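Local coordinates for protein L-ribulose 3-epimerase (Methylomonas sp. DH-1, PDB 7CJ5) that catalyses the reversible epimerization of ketoses at C3, with manganese as cofactor, acting most strongly on L-ribulose and also on D-ribulose, D-allulose and D-fructose, at residues A[185-190]-A[215-220]. Sequence-based numbering, arbitrary orientation.
Sequences DTYHMN and SHRGYL. With MN (manganese (II) ion), chain C; FUD (D-fructose), chain D.
The guanidinium of Arg217 lies flat on the ring of Tyr187, the planes only 9° apart and their centres separated by 3.8 Å. Both the guanidinium carbon CZ and the CD methylene sit over the same ring face, CD just 12° off the ring normal, so cation-pi and CH-pi contacts combine. Arg217 CG and CD already lie over the ring, and the bend at chi3 (88°) carries the guanidinium across it toward Tyr187 CD2 and on to D-fructose. At the ring's edge, Tyr187 CE1 meets Ser215 O at 3.1 Å.

Held flat in this way, the guanidinium presents its own edge to the sugar: NH1 donates to fructose O1 at 2.9 Å, and NH2 donates to both O1 and O2. His188 comes from the helix to the same two oxygens, its NE2 donating to both, 3.0 Å from fructose O2. Fructose O2 also joins O3 on the manganese, whose shell includes Asp185 OD2 at 2.0 Å together with Glu152, His211 and Glu246. Beside metal and sugar, one water bridges Asp185 OD2 and Arg217 NH2. The other carboxylate oxygen of Asp185, OD1, accepts from Tyr187 N as the N-cap of helix 186-192, which ties metal ligand and stacking ring to one helix start.

Away from this tight part the segments meet more loosely and through water, with no direct hydrogen bond between them. Another water links Tyr187 O, Asn190 ND2 and Ser215 O, beside a modest contact of Asn190 ND2 with Ser215 CB (3.5 Å). Tyr187 OH bonds to Tyr157 OH of the second subunit, so the dimer interface borders the stack. Joining the end of strand 180-185 and the start of helix 186-192 to the loop after strand 207-212, the arrangement forms part of the metal-dependent ketose site at the C-terminal mouth of a xylose isomerase-like TIM barrel.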
ATOM      1  N   ASP A 185       6.265  11.385   1.101  1.00 11.50           N
ATOM      2  CA  ASP A 185       6.844  10.216   1.802  1.00 10.80           C
ATOM      3  C   ASP A 185       7.169   9.155   0.751  1.00 11.13           C
ATOM      4  O   ASP A 185       6.233   8.706   0.077  1.00 11.02           O
ATOM      5  CB  ASP A 185       5.851   9.695   2.839  1.00 10.63           C
ATOM      6  CG  ASP A 185       6.353   8.495   3.620  1.00 11.21           C
ATOM      7  OD1 ASP A 185       7.023   7.647   3.012  1.00 13.35           O
ATOM      8  OD2 ASP A 185       6.058   8.414   4.836  1.00 11.72           O
ATOM      9  N   THR A 186       8.438   8.766   0.623  1.00 11.60           N
ATOM     10  CA  THR A 186       8.932   7.892  -0.474  1.00 12.61           C
ATOM     11  C   THR A 186       8.224   6.532  -0.423  1.00 12.33           C
ATOM     12  O   THR A 186       8.031   5.954  -1.498  1.00 11.95           O
ATOM     13  CB  THR A 186      10.464   7.772  -0.455  1.00 13.16           C
ATOM     14  OG1 THR A 186      10.894   7.264   0.806  1.00 13.51           O
ATOM     15  CG2 THR A 186      11.143   9.096  -0.741  1.00 13.71           C
ATOM     16  N   TYR A 187       7.856   6.039   0.767  1.00 11.78           N
ATOM     17  CA  TYR A 187       7.156   4.735   0.935  1.00 13.15           C
ATOM     18  C   TYR A 187       5.785   4.805   0.250  1.00 12.82           C
ATOM     19  O   TYR A 187       5.405   3.900  -0.513  1.00 13.58           O
ATOM     20  CB  TYR A 187       7.026   4.373   2.415  1.00 12.65           C
ATOM     21  CG  TYR A 187       6.010   3.300   2.714  1.00 13.57           C
ATOM     22  CD1 TYR A 187       6.287   1.958   2.490  1.00 14.00           C
ATOM     23  CD2 TYR A 187       4.757   3.627   3.204  1.00 14.58           C
ATOM     24  CE1 TYR A 187       5.358   0.969   2.779  1.00 13.97           C
ATOM     25  CE2 TYR A 187       3.806   2.653   3.480  1.00 14.89           C
ATOM     26  CZ  TYR A 187       4.109   1.318   3.271  1.00 14.99           C
ATOM     27  OH  TYR A 187       3.178   0.361   3.544  1.00 16.72           O
ATOM     28  N   HIS A 188       5.049   5.880   0.509  1.00 12.87           N
ATOM     29  CA  HIS A 188       3.704   6.116  -0.073  1.00 12.95           C
ATOM     30  C   HIS A 188       3.842   6.396  -1.575  1.00 12.92           C
ATOM     31  O   HIS A 188       3.050   5.849  -2.359  1.00 13.77           O
ATOM     32  CB  HIS A 188       3.002   7.235   0.711  1.00 11.68           C
ATOM     33  CG  HIS A 188       2.749   6.858   2.133  1.00 12.59           C
ATOM     34  ND1 HIS A 188       2.001   5.736   2.474  1.00 11.31           N
ATOM     35  CD2 HIS A 188       3.150   7.417   3.296  1.00 12.30           C
ATOM     36  CE1 HIS A 188       1.935   5.637   3.788  1.00 11.94           C
ATOM     37  NE2 HIS A 188       2.651   6.640   4.317  1.00 11.91           N
ATOM     38  N   MET A 189       4.830   7.202  -1.959  1.00 13.14           N
ATOM     39  CA  MET A 189       5.069   7.595  -3.370  1.00 12.29           C
ATOM     40  C   MET A 189       5.316   6.339  -4.205  1.00 12.59           C
ATOM     41  O   MET A 189       4.819   6.254  -5.350  1.00 12.00           O
ATOM     42  CB  MET A 189       6.271   8.528  -3.454  1.00 13.29           C
ATOM     43  CG  MET A 189       6.022   9.863  -2.788  1.00 13.36           C
ATOM     44  SD  MET A 189       7.476  10.919  -2.912  1.00 13.99           S
ATOM     45  CE  MET A 189       7.433  11.298  -4.662  1.00 14.69           C
ATOM     46  N   ASN A 190       6.040   5.383  -3.631  1.00 12.82           N
ATOM     47  CA  ASN A 190       6.442   4.132  -4.316  1.00 13.34           C
ATOM     48  C   ASN A 190       5.198   3.428  -4.868  1.00 13.49           C
ATOM     49  O   ASN A 190       5.271   2.804  -5.951  1.00 13.63           O
ATOM     50  CB  ASN A 190       7.212   3.236  -3.354  1.00 14.10           C
ATOM     51  CG  ASN A 190       7.672   1.970  -4.030  1.00 14.24           C
ATOM     52  OD1 ASN A 190       8.440   2.022  -4.991  1.00 15.67           O
ATOM     53  ND2 ASN A 190       7.195   0.849  -3.529  1.00 13.19           N
ATOM     54  N   SER A 215      10.533   0.821   0.382  1.00 14.92           N
ATOM     55  CA  SER A 215       9.272   0.241  -0.154  1.00 14.35           C
ATOM     56  C   SER A 215       8.587  -0.624   0.913  1.00 14.61           C
ATOM     57  O   SER A 215       7.341  -0.583   1.015  1.00 14.38           O
ATOM     58  CB  SER A 215       9.541  -0.540  -1.412  1.00 14.94           C
ATOM     59  OG  SER A 215      10.615  -1.454  -1.228  1.00 13.96           O
ATOM     60  N   HIS A 216       9.361  -1.391   1.674  1.00 14.48           N
ATOM     61  CA  HIS A 216       8.857  -2.302   2.736  1.00 14.89           C
ATOM     62  C   HIS A 216       9.077  -1.682   4.128  1.00 13.67           C
ATOM     63  O   HIS A 216       8.772  -2.361   5.132  1.00 13.15           O
ATOM     64  CB  HIS A 216       9.510  -3.678   2.559  1.00 16.69           C
ATOM     65  CG  HIS A 216      11.001  -3.652   2.482  1.00 17.30           C
ATOM     66  ND1 HIS A 216      11.759  -2.834   3.283  1.00 17.84           N
ATOM     67  CD2 HIS A 216      11.875  -4.359   1.731  1.00 20.25           C
ATOM     68  CE1 HIS A 216      13.038  -3.025   3.020  1.00 19.97           C
ATOM     69  NE2 HIS A 216      13.136  -3.960   2.074  1.00 19.04           N
ATOM     70  N   ARG A 217       9.584  -0.445   4.182  1.00 14.33           N
ATOM     71  CA  ARG A 217       9.846   0.366   5.416  1.00 15.47           C
ATOM     72  C   ARG A 217      11.007  -0.213   6.236  1.00 16.10           C
ATOM     73  O   ARG A 217      11.128   0.132   7.434  1.00 19.87           O
ATOM     74  CB  ARG A 217       8.612   0.472   6.316  1.00 16.67           C
ATOM     75  CG  ARG A 217       7.303   0.641   5.565  1.00 20.07           C
ATOM     76  CD  ARG A 217       6.218   1.266   6.419  1.00 19.70           C
ATOM     77  NE  ARG A 217       6.268   2.718   6.345  1.00 20.65           N
ATOM     78  CZ  ARG A 217       5.245   3.522   6.592  1.00 18.08           C
ATOM     79  NH1 ARG A 217       4.084   3.019   6.956  1.00 19.82           N
ATOM     80  NH2 ARG A 217       5.385   4.825   6.461  1.00 16.78           N
ATOM     81  N   GLY A 218      11.846  -1.050   5.628  1.00 15.61           N
ATOM     82  CA  GLY A 218      13.045  -1.594   6.293  1.00 16.51           C
ATOM     83  C   GLY A 218      14.266  -0.741   6.003  1.00 16.07           C
ATOM     84  O   GLY A 218      14.108   0.472   5.729  1.00 17.60           O
ATOM     85  N   TYR A 219      15.445  -1.357   6.022  1.00 15.35           N
ATOM     86  CA  TYR A 219      16.745  -0.700   5.724  1.00 15.60           C
ATOM     87  C   TYR A 219      16.686   0.009   4.362  1.00 14.96           C
ATOM     88  O   TYR A 219      16.270  -0.612   3.373  1.00 16.41           O
ATOM     89  CB  TYR A 219      17.867  -1.736   5.773  1.00 15.76           C
ATOM     90  CG  TYR A 219      18.510  -1.864   7.128  1.00 17.77           C
ATOM     91  CD1 TYR A 219      18.016  -2.736   8.085  1.00 18.58           C
ATOM     92  CD2 TYR A 219      19.609  -1.089   7.462  1.00 18.83           C
ATOM     93  CE1 TYR A 219      18.593  -2.828   9.340  1.00 18.50           C
ATOM     94  CE2 TYR A 219      20.206  -1.179   8.705  1.00 18.93           C
ATOM     95  CZ  TYR A 219      19.696  -2.054   9.644  1.00 19.03           C
ATOM     96  OH  TYR A 219      20.294  -2.159  10.863  1.00 24.50           O
ATOM     97  N   LEU A 220      17.087   1.284   4.312  1.00 14.14           N
ATOM     98  CA  LEU A 220      17.166   2.048   3.038  1.00 14.87           C
ATOM     99  C   LEU A 220      18.104   1.312   2.069  1.00 14.93           C
ATOM    100  O   LEU A 220      19.232   0.980   2.452  1.00 15.81           O
ATOM    101  CB  LEU A 220      17.652   3.475   3.303  1.00 14.81           C
ATOM    102  CG  LEU A 220      16.782   4.315   4.234  1.00 13.93           C
ATOM    103  CD1 LEU A 220      17.205   5.774   4.172  1.00 13.23           C
ATOM    104  CD2 LEU A 220      15.309   4.173   3.888  1.00 13.85           C
TER
HETATM  105 MN    MN C 301       5.476   9.150   6.631  1.00 21.08          MN
HETATM  106  C1  FUD D 302       2.389   6.348   8.169  1.00 14.48           C
HETATM  107  C2  FUD D 302       3.464   7.379   7.958  1.00 16.63           C
HETATM  108  C3  FUD D 302       3.897   8.204   9.143  1.00 18.53           C
HETATM  109  C4  FUD D 302       2.595   8.653   9.776  1.00 21.00           C
HETATM  110  C5  FUD D 302       2.647   9.289  11.164  1.00 26.88           C
HETATM  111  C6  FUD D 302       4.008   9.338  11.830  1.00 26.06           C
HETATM  112  O1  FUD D 302       2.402   5.378   7.120  1.00 14.63           O
HETATM  113  O2  FUD D 302       3.969   7.523   6.853  1.00 14.70           O
HETATM  114  O3  FUD D 302       4.685   9.323   8.725  1.00 18.06           O
HETATM  115  O4  FUD D 302       2.027   9.540   8.830  1.00 23.58           O
HETATM  116  O5  FUD D 302       2.058  10.587  11.113  1.00 36.78           O
HETATM  117  O6  FUD D 302       3.829   9.934  13.143  1.00 35.60           O
HETATM  118  O   HOH W   1       7.859   6.144   5.433  1.00 15.11           O
HETATM  119  O   HOH W   2       5.921   1.083  -0.907  1.00 13.31           O
HETATM  120  O   HOH W   3       3.255  -0.242   6.657  1.00 17.72           O